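Local structure of syndapin (Drosophila melanogaster, 3I2W) at residues Glu77-Val82 with Gln250-Phe255; Met84-Asn89 with Ser238-Thr243; Asn95-Thr100 with Lys230-Asn235. The protein probably takes part in endocytosis and the internalisation of plasma-membrane proteins, binding phospholipid, and is represented here by its F-BAR domain, a homodimer of long helices. All coordinates share one frame; numbering follows the deposited sequence.

Contact 1. Residues Glu77-Val82 with Gln250-Phe255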
ATOM      1  N   GLU B  77      -6.771 -10.323  -9.883  1.00 28.53           N
ATOM      2  CA  GLU B  77      -5.814 -11.364  -9.634  1.00 28.14           C
ATOM      3  C   GLU B  77      -4.491 -11.011 -10.289  1.00 27.77           C
ATOM      4  O   GLU B  77      -3.416 -11.147  -9.708  1.00 27.48           O
ATOM      5  CB  GLU B  77      -6.374 -12.752  -9.982  1.00 28.01           C
ATOM      6  CG  GLU B  77      -6.931 -13.370  -8.686  1.00 31.71           C
ATOM      7  CD  GLU B  77      -7.626 -14.740  -8.791  1.00 38.87           C
ATOM      8  OE1 GLU B  77      -8.132 -15.193  -7.707  1.00 40.83           O
ATOM      9  OE2 GLU B  77      -7.687 -15.365  -9.903  1.00 40.08           O
ATOM     10  N   ARG B  78      -4.610 -10.489 -11.489  1.00 27.52           N
ATOM     11  CA  ARG B  78      -3.511 -10.053 -12.257  1.00 28.19           C
ATOM     12  C   ARG B  78      -2.883  -8.843 -11.566  1.00 27.32           C
ATOM     13  O   ARG B  78      -1.676  -8.648 -11.628  1.00 27.26           O
ATOM     14  CB  ARG B  78      -4.002  -9.662 -13.651  1.00 29.30           C
ATOM     15  CG  ARG B  78      -4.547 -10.781 -14.556  1.00 33.26           C
ATOM     16  CD  ARG B  78      -3.480 -11.443 -15.462  1.00 42.94           C
ATOM     17  NE  ARG B  78      -4.113 -12.486 -16.291  1.00 52.91           N
ATOM     18  CZ  ARG B  78      -4.736 -13.583 -15.825  1.00 52.95           C
ATOM     19  NH1 ARG B  78      -4.818 -13.826 -14.511  1.00 52.37           N
ATOM     20  NH2 ARG B  78      -5.273 -14.436 -16.687  1.00 51.48           N
ATOM     21  N   ILE B  79      -3.693  -8.038 -10.881  1.00 26.35           N
ATOM     22  CA  ILE B  79      -3.152  -6.864 -10.245  1.00 24.78           C
ATOM     23  C   ILE B  79      -2.313  -7.322  -9.064  1.00 25.66           C
ATOM     24  O   ILE B  79      -1.176  -6.804  -8.842  1.00 25.52           O
ATOM     25  CB  ILE B  79      -4.211  -5.869  -9.783  1.00 24.35           C
ATOM     26  CG1 ILE B  79      -4.752  -5.086 -10.962  1.00 21.87           C
ATOM     27  CG2 ILE B  79      -3.574  -4.880  -8.822  1.00 22.98           C
ATOM     28  CD1 ILE B  79      -3.704  -4.253 -11.566  1.00 20.03           C
ATOM     29  N   SER B  80      -2.860  -8.290  -8.327  1.00 24.69           N
ATOM     30  CA  SER B  80      -2.201  -8.794  -7.178  1.00 25.40           C
ATOM     31  C   SER B  80      -0.851  -9.385  -7.571  1.00 26.03           C
ATOM     32  O   SER B  80       0.111  -9.270  -6.838  1.00 26.48           O
ATOM     33  CB  SER B  80      -3.052  -9.847  -6.458  1.00 25.83           C
ATOM     34  OG  SER B  80      -2.964 -11.092  -7.121  1.00 27.14           O
ATOM     35  N   ASP B  81      -0.751 -10.024  -8.714  1.00 26.23           N
ATOM     36  CA  ASP B  81       0.538 -10.524  -9.090  1.00 26.65           C
ATOM     37  C   ASP B  81       1.542  -9.392  -9.304  1.00 27.01           C
ATOM     38  O   ASP B  81       2.705  -9.416  -8.789  1.00 28.47           O
ATOM     39  CB  ASP B  81       0.433 -11.279 -10.371  1.00 27.27           C
ATOM     40  CG  ASP B  81      -0.364 -12.539 -10.235  1.00 30.30           C
ATOM     41  OD1 ASP B  81      -0.546 -13.039  -9.080  1.00 29.49           O
ATOM     42  OD2 ASP B  81      -0.825 -13.008 -11.319  1.00 35.26           O
ATOM     43  N   VAL B  82       1.141  -8.414 -10.090  1.00 25.56           N
ATOM     44  CA  VAL B  82       1.961  -7.242 -10.178  1.00 24.03           C
ATOM     45  C   VAL B  82       2.442  -6.853  -8.776  1.00 24.75           C
ATOM     46  O   VAL B  82       3.637  -6.667  -8.549  1.00 23.78           O
ATOM     47  CB  VAL B  82       1.194  -6.096 -10.827  1.00 23.59           C
ATOM     48  CG1 VAL B  82       1.817  -4.751 -10.498  1.00 18.46           C
ATOM     49  CG2 VAL B  82       1.079  -6.361 -12.302  1.00 21.59           C
ATOM     50  N   GLN B 250      -2.276  -4.950 -20.888  1.00 38.10           N
ATOM     51  CA  GLN B 250      -2.929  -6.176 -21.261  1.00 38.85           C
ATOM     52  C   GLN B 250      -4.065  -6.624 -20.268  1.00 38.17           C
ATOM     53  O   GLN B 250      -5.143  -6.902 -20.708  1.00 39.29           O
ATOM     54  CB  GLN B 250      -1.868  -7.219 -21.424  1.00 39.53           C
ATOM     55  CG  GLN B 250      -2.365  -8.549 -21.973  1.00 46.54           C
ATOM     56  CD  GLN B 250      -1.409  -9.716 -21.624  1.00 53.28           C
ATOM     57  OE1 GLN B 250      -0.202  -9.510 -21.343  1.00 56.91           O
ATOM     58  NE2 GLN B 250      -1.949 -10.938 -21.635  1.00 54.41           N
ATOM     59  N   ILE B 251      -3.821  -6.693 -18.954  1.00 36.26           N
ATOM     60  CA  ILE B 251      -4.856  -6.824 -17.930  1.00 33.21           C
ATOM     61  C   ILE B 251      -6.187  -6.085 -18.217  1.00 32.44           C
ATOM     62  O   ILE B 251      -7.236  -6.703 -18.162  1.00 31.77           O
ATOM     63  CB  ILE B 251      -4.327  -6.323 -16.595  1.00 32.18           C
ATOM     64  CG1 ILE B 251      -3.485  -7.370 -15.965  1.00 29.00           C
ATOM     65  CG2 ILE B 251      -5.437  -6.058 -15.624  1.00 33.56           C
ATOM     66  CD1 ILE B 251      -2.106  -6.988 -15.817  1.00 30.62           C
ATOM     67  N   TYR B 252      -6.125  -4.789 -18.520  1.00 30.89           N
ATOM     68  CA  TYR B 252      -7.297  -4.015 -18.878  1.00 30.68           C
ATOM     69  C   TYR B 252      -7.850  -4.371 -20.272  1.00 31.48           C
ATOM     70  O   TYR B 252      -9.020  -4.575 -20.405  1.00 32.04           O
ATOM     71  CB  TYR B 252      -7.095  -2.518 -18.584  1.00 29.02           C
ATOM     72  CG  TYR B 252      -6.901  -2.425 -17.119  1.00 31.01           C
ATOM     73  CD1 TYR B 252      -7.964  -2.313 -16.244  1.00 30.92           C
ATOM     74  CD2 TYR B 252      -5.657  -2.612 -16.578  1.00 35.05           C
ATOM     75  CE1 TYR B 252      -7.767  -2.326 -14.882  1.00 30.10           C
ATOM     76  CE2 TYR B 252      -5.464  -2.630 -15.231  1.00 34.25           C
ATOM     77  CZ  TYR B 252      -6.507  -2.511 -14.392  1.00 31.98           C
ATOM     78  OH  TYR B 252      -6.220  -2.566 -13.040  1.00 35.17           O
ATOM     79  N   GLU B 253      -7.018  -4.497 -21.283  1.00 32.22           N
ATOM     80  CA  GLU B 253      -7.479  -4.932 -22.552  1.00 34.05           C
ATOM     81  C   GLU B 253      -8.386  -6.188 -22.400  1.00 33.75           C
ATOM     82  O   GLU B 253      -9.498  -6.260 -22.914  1.00 33.42           O
ATOM     83  CB  GLU B 253      -6.261  -5.245 -23.436  1.00 33.85           C
ATOM     84  CG  GLU B 253      -6.681  -5.776 -24.826  1.00 43.26           C
ATOM     85  CD  GLU B 253      -5.480  -5.851 -25.824  1.00 59.12           C
ATOM     86  OE1 GLU B 253      -4.272  -5.716 -25.334  1.00 55.18           O
ATOM     87  OE2 GLU B 253      -5.736  -6.048 -27.096  1.00 56.79           O
ATOM     88  N   GLU B 254      -7.887  -7.162 -21.663  1.00 34.08           N
ATOM     89  CA  GLU B 254      -8.479  -8.459 -21.579  1.00 34.77           C
ATOM     90  C   GLU B 254      -9.704  -8.385 -20.716  1.00 35.06           C
ATOM     91  O   GLU B 254     -10.743  -8.963 -21.004  1.00 35.25           O
ATOM     92  CB  GLU B 254      -7.489  -9.399 -20.947  1.00 35.32           C
ATOM     93  CG  GLU B 254      -8.148 -10.393 -19.989  1.00 40.04           C
ATOM     94  CD  GLU B 254      -7.165 -11.308 -19.176  1.00 44.67           C
ATOM     95  OE1 GLU B 254      -6.411 -10.876 -18.278  1.00 45.14           O
ATOM     96  OE2 GLU B 254      -7.206 -12.517 -19.399  1.00 48.63           O
ATOM     97  N   PHE B 255      -9.586  -7.633 -19.631  1.00 35.33           N
ATOM     98  CA  PHE B 255     -10.723  -7.331 -18.778  1.00 33.08           C
ATOM     99  C   PHE B 255     -11.890  -6.773 -19.567  1.00 31.84           C
ATOM    100  O   PHE B 255     -13.007  -7.128 -19.303  1.00 31.91           O
ATOM    101  CB  PHE B 255     -10.284  -6.394 -17.681  1.00 33.47           C
ATOM    102  CG  PHE B 255     -11.360  -6.009 -16.725  1.00 36.61           C
ATOM    103  CD1 PHE B 255     -12.548  -6.726 -16.637  1.00 41.74           C
ATOM    104  CD2 PHE B 255     -11.195  -4.928 -15.888  1.00 38.42           C
ATOM    105  CE1 PHE B 255     -13.585  -6.356 -15.742  1.00 39.64           C
ATOM    106  CE2 PHE B 255     -12.211  -4.573 -14.999  1.00 40.25           C
ATOM    107  CZ  PHE B 255     -13.408  -5.289 -14.937  1.00 37.41           C
TER
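R78 and I251 stand opposite each other where the axes of segments 77-82 and 250-255 run antiparallel (175°), 10.7 Å apart at closest, with R78 CA 6.7 Å from I251 CA. The aliphatic root of R78 supplies the apolar half of its contact: its CB sits against I251 CG1 at 3.3 Å, the two chains meeting at a slant. R78 then bends at CG (chi2 -91°), which carries the guanidinium past the isoleucine and along to E254, one turn further on. There R78 NE lies 3.4 Å from E254 OE1, but the oxygen stands well out of the guanidinium plane and the two flat groups are inclined by 55°. No N-H is aimed at the carboxylate, and the salt bridge is one of charge alone, on the solvent-facing side of the helix pair. Below it the interface is buried. I79 turns its CD1 to the hydroxyl end of Y252, 3.4 Å from OH and near the plane of the ring, while one face of that ring is covered off-centre by I251 CG2 of its own helix. The hydroxyl also hydrogen-bonds E75, so the ring has a methyl over one face and a polar partner at its hydroxyl. On the far side of helix 63-105, R46 of helix 11-58 hydrogen-bonds S80 and forms a salt bridge with D81. The second subunit closes the buried side: its L242 packs on I79, its D241 on Y252, and the ring of its H237 meets that of F255. An antiparallel helix pair with an apolar seam and a charged outer edge, completed by the partner chain, is in keeping with the dimeric, all-helical F-BAR fold.

Contact 2. Residues Met84-Asn89 with Ser238-Thr243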
HETATM    1  N   MSE B  84       2.778  -8.533  -6.024  1.00 29.74           N
HETATM    2  CA  MSE B  84       3.638  -9.538  -5.403  1.00 31.45           C
HETATM    3  C   MSE B  84       5.028  -9.484  -5.952  1.00 32.11           C
HETATM    4  O   MSE B  84       5.984  -9.781  -5.261  1.00 32.49           O
HETATM    5  CB  MSE B  84       3.124 -10.936  -5.635  1.00 32.10           C
HETATM    6  CG  MSE B  84       2.085 -11.403  -4.612  1.00 39.33           C
HETATM    7 SE   MSE B  84       2.513 -11.169  -2.677  1.00 55.71          SE
HETATM    8  CE  MSE B  84       2.939 -13.035  -2.185  1.00 54.59           C
ATOM      9  N   LYS B  85       5.130  -9.116  -7.219  1.00 32.69           N
ATOM     10  CA  LYS B  85       6.367  -9.072  -7.926  1.00 32.25           C
ATOM     11  C   LYS B  85       7.090  -7.829  -7.480  1.00 31.59           C
ATOM     12  O   LYS B  85       8.306  -7.811  -7.463  1.00 34.04           O
ATOM     13  CB  LYS B  85       6.095  -9.006  -9.424  1.00 32.81           C
ATOM     14  CG  LYS B  85       6.941  -9.963 -10.238  1.00 39.36           C
ATOM     15  CD  LYS B  85       7.378  -9.374 -11.616  1.00 47.52           C
ATOM     16  CE  LYS B  85       8.691  -8.537 -11.495  1.00 49.51           C
ATOM     17  NZ  LYS B  85       9.270  -8.012 -12.778  1.00 50.25           N
ATOM     18  N   ILE B  86       6.386  -6.772  -7.121  1.00 30.12           N
ATOM     19  CA  ILE B  86       7.058  -5.629  -6.572  1.00 28.84           C
ATOM     20  C   ILE B  86       7.557  -6.004  -5.179  1.00 29.43           C
ATOM     21  O   ILE B  86       8.690  -5.749  -4.809  1.00 29.94           O
ATOM     22  CB  ILE B  86       6.145  -4.441  -6.470  1.00 28.40           C
ATOM     23  CG1 ILE B  86       5.621  -4.073  -7.839  1.00 26.27           C
ATOM     24  CG2 ILE B  86       6.883  -3.254  -5.939  1.00 26.90           C
ATOM     25  CD1 ILE B  86       4.723  -2.901  -7.780  1.00 25.91           C
ATOM     26  N   LYS B  87       6.730  -6.657  -4.400  1.00 29.94           N
ATOM     27  CA  LYS B  87       7.209  -7.176  -3.122  1.00 30.84           C
ATOM     28  C   LYS B  87       8.476  -8.021  -3.294  1.00 31.28           C
ATOM     29  O   LYS B  87       9.409  -7.963  -2.497  1.00 32.16           O
ATOM     30  CB  LYS B  87       6.102  -7.993  -2.482  1.00 29.95           C
ATOM     31  CG  LYS B  87       6.503  -8.553  -1.185  1.00 32.12           C
ATOM     32  CD  LYS B  87       6.622 -10.044  -1.255  1.00 35.89           C
ATOM     33  CE  LYS B  87       7.484 -10.524  -0.114  1.00 39.71           C
ATOM     34  NZ  LYS B  87       7.424 -12.013  -0.139  1.00 44.17           N
ATOM     35  N   ASP B  88       8.505  -8.819  -4.349  1.00 31.67           N
ATOM     36  CA  ASP B  88       9.564  -9.761  -4.498  1.00 32.03           C
ATOM     37  C   ASP B  88      10.760  -9.056  -5.062  1.00 31.49           C
ATOM     38  O   ASP B  88      11.905  -9.268  -4.591  1.00 29.86           O
ATOM     39  CB  ASP B  88       9.138 -10.953  -5.351  1.00 32.96           C
ATOM     40  CG  ASP B  88       8.423 -12.068  -4.524  1.00 37.60           C
ATOM     41  OD1 ASP B  88       8.305 -12.031  -3.266  1.00 41.92           O
ATOM     42  OD2 ASP B  88       7.937 -13.019  -5.161  1.00 45.92           O
ATOM     43  N   ASN B  89      10.525  -8.200  -6.050  1.00 30.61           N
ATOM     44  CA  ASN B  89      11.642  -7.353  -6.467  1.00 31.12           C
ATOM     45  C   ASN B  89      12.296  -6.516  -5.394  1.00 31.36           C
ATOM     46  O   ASN B  89      13.506  -6.429  -5.397  1.00 31.80           O
ATOM     47  CB  ASN B  89      11.303  -6.465  -7.650  1.00 31.12           C
ATOM     48  CG  ASN B  89      11.156  -7.250  -8.898  1.00 30.78           C
ATOM     49  OD1 ASN B  89      11.606  -8.404  -8.981  1.00 36.26           O
ATOM     50  ND2 ASN B  89      10.478  -6.684  -9.861  1.00 26.86           N
ATOM     51  N   SER B 238      12.832   1.778 -10.176  1.00 26.32           N
ATOM     52  CA  SER B 238      12.474   0.642 -11.085  1.00 27.71           C
ATOM     53  C   SER B 238      11.449  -0.333 -10.608  1.00 28.08           C
ATOM     54  O   SER B 238      10.598  -0.757 -11.353  1.00 27.33           O
ATOM     55  CB  SER B 238      13.693  -0.176 -11.423  1.00 25.91           C
ATOM     56  OG  SER B 238      14.484   0.789 -12.050  1.00 31.54           O
ATOM     57  N   CYS B 239      11.584  -0.760  -9.367  1.00 29.68           N
ATOM     58  CA  CYS B 239      10.664  -1.741  -8.849  1.00 30.93           C
ATOM     59  C   CYS B 239       9.254  -1.215  -8.779  1.00 30.20           C
ATOM     60  O   CYS B 239       8.338  -1.963  -8.916  1.00 30.51           O
ATOM     61  CB  CYS B 239      11.056  -2.134  -7.450  1.00 31.20           C
ATOM     62  SG  CYS B 239      12.546  -2.954  -7.398  1.00 36.68           S
ATOM     63  N   LEU B 240       9.096   0.066  -8.530  1.00 30.25           N
ATOM     64  CA  LEU B 240       7.802   0.614  -8.259  1.00 30.89           C
ATOM     65  C   LEU B 240       7.152   1.237  -9.481  1.00 31.51           C
ATOM     66  O   LEU B 240       5.984   1.526  -9.464  1.00 33.50           O
ATOM     67  CB  LEU B 240       7.893   1.683  -7.169  1.00 30.41           C
ATOM     68  CG  LEU B 240       7.875   1.316  -5.698  1.00 27.67           C
ATOM     69  CD1 LEU B 240       8.812   0.291  -5.570  1.00 31.61           C
ATOM     70  CD2 LEU B 240       8.413   2.484  -4.926  1.00 25.91           C
ATOM     71  N   ASP B 241       7.880   1.454 -10.540  1.00 31.62           N
ATOM     72  CA  ASP B 241       7.362   2.261 -11.593  1.00 32.10           C
ATOM     73  C   ASP B 241       6.391   1.396 -12.370  1.00 33.13           C
ATOM     74  O   ASP B 241       6.724   0.340 -12.919  1.00 33.51           O
ATOM     75  CB  ASP B 241       8.528   2.730 -12.442  1.00 32.20           C
ATOM     76  CG  ASP B 241       8.130   3.612 -13.618  1.00 33.67           C
ATOM     77  OD1 ASP B 241       6.943   3.794 -14.002  1.00 33.32           O
ATOM     78  OD2 ASP B 241       9.092   4.152 -14.186  1.00 37.53           O
ATOM     79  N   LEU B 242       5.177   1.898 -12.413  1.00 33.96           N
ATOM     80  CA  LEU B 242       4.048   1.178 -12.895  1.00 34.20           C
ATOM     81  C   LEU B 242       4.093   1.264 -14.364  1.00 34.62           C
ATOM     82  O   LEU B 242       3.724   0.284 -15.063  1.00 36.28           O
ATOM     83  CB  LEU B 242       2.771   1.844 -12.394  1.00 34.17           C
ATOM     84  CG  LEU B 242       2.497   1.383 -10.965  1.00 33.60           C
ATOM     85  CD1 LEU B 242       1.362   2.208 -10.372  1.00 31.03           C
ATOM     86  CD2 LEU B 242       2.227  -0.165 -10.964  1.00 29.22           C
ATOM     87  N   THR B 243       4.555   2.420 -14.836  1.00 33.13           N
ATOM     88  CA  THR B 243       4.575   2.697 -16.252  1.00 31.95           C
ATOM     89  C   THR B 243       5.464   1.705 -16.977  1.00 32.41           C
ATOM     90  O   THR B 243       5.541   1.740 -18.167  1.00 32.81           O
ATOM     91  CB  THR B 243       5.035   4.146 -16.588  1.00 31.12           C
ATOM     92  OG1 THR B 243       6.447   4.217 -16.582  1.00 30.26           O
ATOM     93  CG2 THR B 243       4.544   5.136 -15.610  1.00 30.29           C
TER
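The C239 peptide carbonyl is the one flat group met across this contact, and what meets it is aliphatic: the branches of I86 gather at its oxygen, with CG1 and CG2 of I86 both 3.6 Å from C239 O. With CG2 anti to the backbone N and CG1 beside it (chi1 -60°), the I86 fork spans this oxygen, and the CG2 branch goes on to L240 CD1, 4.1 Å away, the two side chains crossing at about a right angle. N89 takes part through the root of its side chain, its CB touching C239 SG at 3.7 Å. Cut back to alanine, I86 would probably lose the CG1 and CG2 contacts to C239 O and leave L240 CD1 without its partner on this helix. Helix 169-240 ends here; in the turn that follows, D241 OD1 accepts a bond from T243 OG1 at 2.7 Å, and its other oxygen pairs with K244. L240 also packs on R34 of helix 11-58 and on E75 of the second subunit. Since neither a hydrogen bond nor a salt bridge joins the two segments, their attachment rests on van der Waals packing of aliphatic carbons against a carbonyl oxygen, a cysteine sulfur and a leucine methyl.

Contact 3. Residues Asn95-Thr100 with Lys230-Asn235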
ATOM      1  N   ASN B  95      16.707  -5.226  -1.455  1.00 28.53           N
ATOM      2  CA  ASN B  95      17.191  -5.338  -0.115  1.00 27.38           C
ATOM      3  C   ASN B  95      18.476  -6.173   0.010  1.00 26.78           C
ATOM      4  O   ASN B  95      19.346  -5.778   0.699  1.00 26.95           O
ATOM      5  CB  ASN B  95      16.092  -5.694   0.890  1.00 26.56           C
ATOM      6  CG  ASN B  95      15.584  -4.482   1.637  1.00 26.67           C
ATOM      7  OD1 ASN B  95      16.057  -3.372   1.427  1.00 30.72           O
ATOM      8  ND2 ASN B  95      14.575  -4.666   2.466  1.00 26.84           N
ATOM      9  N   SER B  96      18.587  -7.298  -0.674  1.00 26.61           N
ATOM     10  CA  SER B  96      19.769  -8.174  -0.634  1.00 26.25           C
ATOM     11  C   SER B  96      21.035  -7.438  -1.052  1.00 25.80           C
ATOM     12  O   SER B  96      22.133  -7.708  -0.526  1.00 26.30           O
ATOM     13  CB  SER B  96      19.597  -9.284  -1.648  1.00 26.21           C
ATOM     14  OG  SER B  96      19.418  -8.640  -2.914  1.00 28.27           O
ATOM     15  N   GLN B  97      20.900  -6.533  -2.015  1.00 24.22           N
ATOM     16  CA  GLN B  97      22.053  -5.788  -2.436  1.00 22.78           C
ATOM     17  C   GLN B  97      22.570  -5.009  -1.252  1.00 22.11           C
ATOM     18  O   GLN B  97      23.717  -5.049  -0.970  1.00 23.45           O
ATOM     19  CB  GLN B  97      21.670  -4.807  -3.488  1.00 22.61           C
ATOM     20  CG  GLN B  97      21.819  -5.266  -4.874  1.00 22.39           C
ATOM     21  CD  GLN B  97      21.611  -4.092  -5.826  1.00 24.27           C
ATOM     22  OE1 GLN B  97      22.589  -3.529  -6.300  1.00 30.73           O
ATOM     23  NE2 GLN B  97      20.360  -3.672  -6.049  1.00 14.95           N
ATOM     24  N   ILE B  98      21.704  -4.275  -0.586  1.00 21.30           N
ATOM     25  CA  ILE B  98      22.060  -3.520   0.569  1.00 20.28           C
ATOM     26  C   ILE B  98      22.555  -4.422   1.646  1.00 21.00           C
ATOM     27  O   ILE B  98      23.583  -4.162   2.253  1.00 22.46           O
ATOM     28  CB  ILE B  98      20.891  -2.695   1.084  1.00 19.29           C
ATOM     29  CG1 ILE B  98      20.422  -1.780  -0.041  1.00 17.98           C
ATOM     30  CG2 ILE B  98      21.342  -1.828   2.288  1.00 17.97           C
ATOM     31  CD1 ILE B  98      19.145  -1.028   0.292  1.00 19.76           C
ATOM     32  N   LYS B  99      21.851  -5.499   1.907  1.00 21.85           N
ATOM     33  CA  LYS B  99      22.319  -6.421   2.897  1.00 22.35           C
ATOM     34  C   LYS B  99      23.832  -6.793   2.655  1.00 22.57           C
ATOM     35  O   LYS B  99      24.619  -6.956   3.587  1.00 21.35           O
ATOM     36  CB  LYS B  99      21.393  -7.628   2.950  1.00 21.26           C
ATOM     37  CG  LYS B  99      21.943  -8.681   3.902  1.00 24.25           C
ATOM     38  CD  LYS B  99      20.923  -9.413   4.648  1.00 25.51           C
ATOM     39  CE  LYS B  99      21.256 -10.893   4.613  1.00 32.21           C
ATOM     40  NZ  LYS B  99      20.452 -11.712   5.629  1.00 39.36           N
ATOM     41  N   THR B 100      24.197  -6.883   1.374  1.00 22.93           N
ATOM     42  CA  THR B 100      25.479  -7.362   0.948  1.00 22.52           C
ATOM     43  C   THR B 100      26.528  -6.308   1.163  1.00 23.85           C
ATOM     44  O   THR B 100      27.604  -6.596   1.755  1.00 26.38           O
ATOM     45  CB  THR B 100      25.467  -7.849  -0.512  1.00 21.89           C
ATOM     46  OG1 THR B 100      25.239  -9.264  -0.540  1.00 20.29           O
ATOM     47  CG2 THR B 100      26.813  -7.650  -1.156  1.00 23.28           C
ATOM     48  N   LYS B 230      22.442   6.353  -3.839  1.00 29.73           N
ATOM     49  CA  LYS B 230      21.781   6.943  -4.984  1.00 29.92           C
ATOM     50  C   LYS B 230      21.297   5.851  -5.981  1.00 31.47           C
ATOM     51  O   LYS B 230      20.197   5.943  -6.555  1.00 32.96           O
ATOM     52  CB  LYS B 230      22.688   7.952  -5.652  1.00 28.59           C
ATOM     53  CG  LYS B 230      21.903   8.917  -6.469  1.00 27.24           C
ATOM     54  CD  LYS B 230      22.728   9.446  -7.626  1.00 28.59           C
ATOM     55  CE  LYS B 230      21.908  10.440  -8.445  1.00 31.85           C
ATOM     56  NZ  LYS B 230      22.432  11.804  -8.421  1.00 26.99           N
ATOM     57  N   GLU B 231      22.094   4.795  -6.135  1.00 31.35           N
ATOM     58  CA  GLU B 231      21.799   3.806  -7.101  1.00 31.84           C
ATOM     59  C   GLU B 231      20.636   2.963  -6.699  1.00 30.99           C
ATOM     60  O   GLU B 231      19.816   2.608  -7.531  1.00 31.69           O
ATOM     61  CB  GLU B 231      23.000   2.866  -7.276  1.00 32.59           C
ATOM     62  CG  GLU B 231      24.237   3.534  -8.035  1.00 39.71           C
ATOM     63  CD  GLU B 231      23.736   4.593  -9.153  1.00 48.77           C
ATOM     64  OE1 GLU B 231      22.978   4.078 -10.111  1.00 42.52           O
ATOM     65  OE2 GLU B 231      24.089   5.893  -9.036  1.00 48.24           O
ATOM     66  N   ILE B 232      20.635   2.558  -5.439  1.00 29.87           N
ATOM     67  CA  ILE B 232      19.617   1.715  -4.851  1.00 27.64           C
ATOM     68  C   ILE B 232      18.304   2.492  -4.918  1.00 27.36           C
ATOM     69  O   ILE B 232      17.309   1.984  -5.391  1.00 26.96           O
ATOM     70  CB  ILE B 232      19.982   1.437  -3.402  1.00 27.51           C
ATOM     71  CG1 ILE B 232      21.128   0.454  -3.302  1.00 26.72           C
ATOM     72  CG2 ILE B 232      18.818   0.993  -2.599  1.00 26.30           C
ATOM     73  CD1 ILE B 232      20.836  -0.853  -3.862  1.00 31.63           C
ATOM     74  N   LEU B 233      18.307   3.744  -4.499  1.00 26.31           N
ATOM     75  CA  LEU B 233      17.151   4.549  -4.770  1.00 25.92           C
ATOM     76  C   LEU B 233      16.608   4.427  -6.212  1.00 26.01           C
ATOM     77  O   LEU B 233      15.418   4.212  -6.367  1.00 27.57           O
ATOM     78  CB  LEU B 233      17.345   5.995  -4.336  1.00 25.70           C
ATOM     79  CG  LEU B 233      17.403   6.209  -2.827  1.00 24.24           C
ATOM     80  CD1 LEU B 233      17.374   7.654  -2.493  1.00 25.73           C
ATOM     81  CD2 LEU B 233      16.266   5.540  -2.152  1.00 26.33           C
ATOM     82  N   PHE B 234      17.421   4.533  -7.251  1.00 25.62           N
ATOM     83  CA  PHE B 234      16.938   4.258  -8.608  1.00 25.76           C
ATOM     84  C   PHE B 234      16.447   2.836  -8.749  1.00 26.79           C
ATOM     85  O   PHE B 234      15.448   2.568  -9.431  1.00 29.01           O
ATOM     86  CB  PHE B 234      18.034   4.422  -9.647  1.00 25.75           C
ATOM     87  CG  PHE B 234      18.368   5.870 -10.007  1.00 25.48           C
ATOM     88  CD1 PHE B 234      17.414   6.735 -10.506  1.00 24.28           C
ATOM     89  CD2 PHE B 234      19.657   6.331  -9.910  1.00 24.67           C
ATOM     90  CE1 PHE B 234      17.729   8.043 -10.858  1.00 22.11           C
ATOM     91  CE2 PHE B 234      19.974   7.647 -10.278  1.00 25.70           C
ATOM     92  CZ  PHE B 234      19.005   8.493 -10.744  1.00 24.40           C
ATOM     93  N   ASN B 235      17.136   1.894  -8.136  1.00 26.52           N
ATOM     94  CA  ASN B 235      16.716   0.529  -8.254  1.00 25.81           C
ATOM     95  C   ASN B 235      15.335   0.395  -7.644  1.00 26.07           C
ATOM     96  O   ASN B 235      14.507  -0.286  -8.188  1.00 26.83           O
ATOM     97  CB  ASN B 235      17.683  -0.372  -7.527  1.00 25.72           C
ATOM     98  CG  ASN B 235      18.998  -0.559  -8.270  1.00 27.06           C
ATOM     99  OD1 ASN B 235      19.880  -1.241  -7.796  1.00 34.39           O
ATOM    100  ND2 ASN B 235      19.130   0.034  -9.407  1.00 29.74           N
TER
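Q97 and N235 join their amides by a hydrogen bond across two antiparallel helices of the F-BAR bundle, with NE2 of Q97 3.0 Å from OD1 of N235 and the amide planes nearly coplanar, 28° apart. Alongside this polar link, I232 faces helix 63-105: its CD1 lies over one face of the Q97 amide, 3.6 Å from Q97 NE2, the two side chains running antiparallel alongside one another. I232 CG2 meets I98 CD1 at 3.5 Å, the pair forming the apolar half of the contact. Both branches of I232 reach I98, and the CG1 branch continues through CD1 to the Q97 amide. The axes of the two segments approach to 10.9 Å at 164°, close to antiparallel. Further out, I98 also packs on L27 and Q28 of helix 11-58, and V94, one turn earlier on helix 63-105, backs both I232 and N235. On the other side of helix 169-240, L233 and F234 pack on I259 of the second subunit. Q97 NE2 is positioned by a second hydrogen bond, to the backbone oxygen of D93, while the N-H it sends to N235 OD1 runs practically straight, at 180°.

In the fold
All three contacts pair helix 63-105 with the later part of the chain, contacts 2 and 3 through helix 169-240 and contact 1 through the following helix 247-260, so that in sequence contact 3 is nested inside contact 2 and contact 2 inside contact 1. Neighbouring contacts have centres about 14 Å apart; the centres of contacts 1 and 3 are about 28 Å apart, with no touch. Contact 1, centred about 37 Å from the chain's centre, is the most buried yet alone has a salt bridge across its two segments, at its outer side. Contact 3, nearest the centre, links amides beside isoleucines; contact 2, where helix 169-240 ends, is held by packing alone, part of it against a backbone carbonyl oxygen. Every one also borders the second subunit.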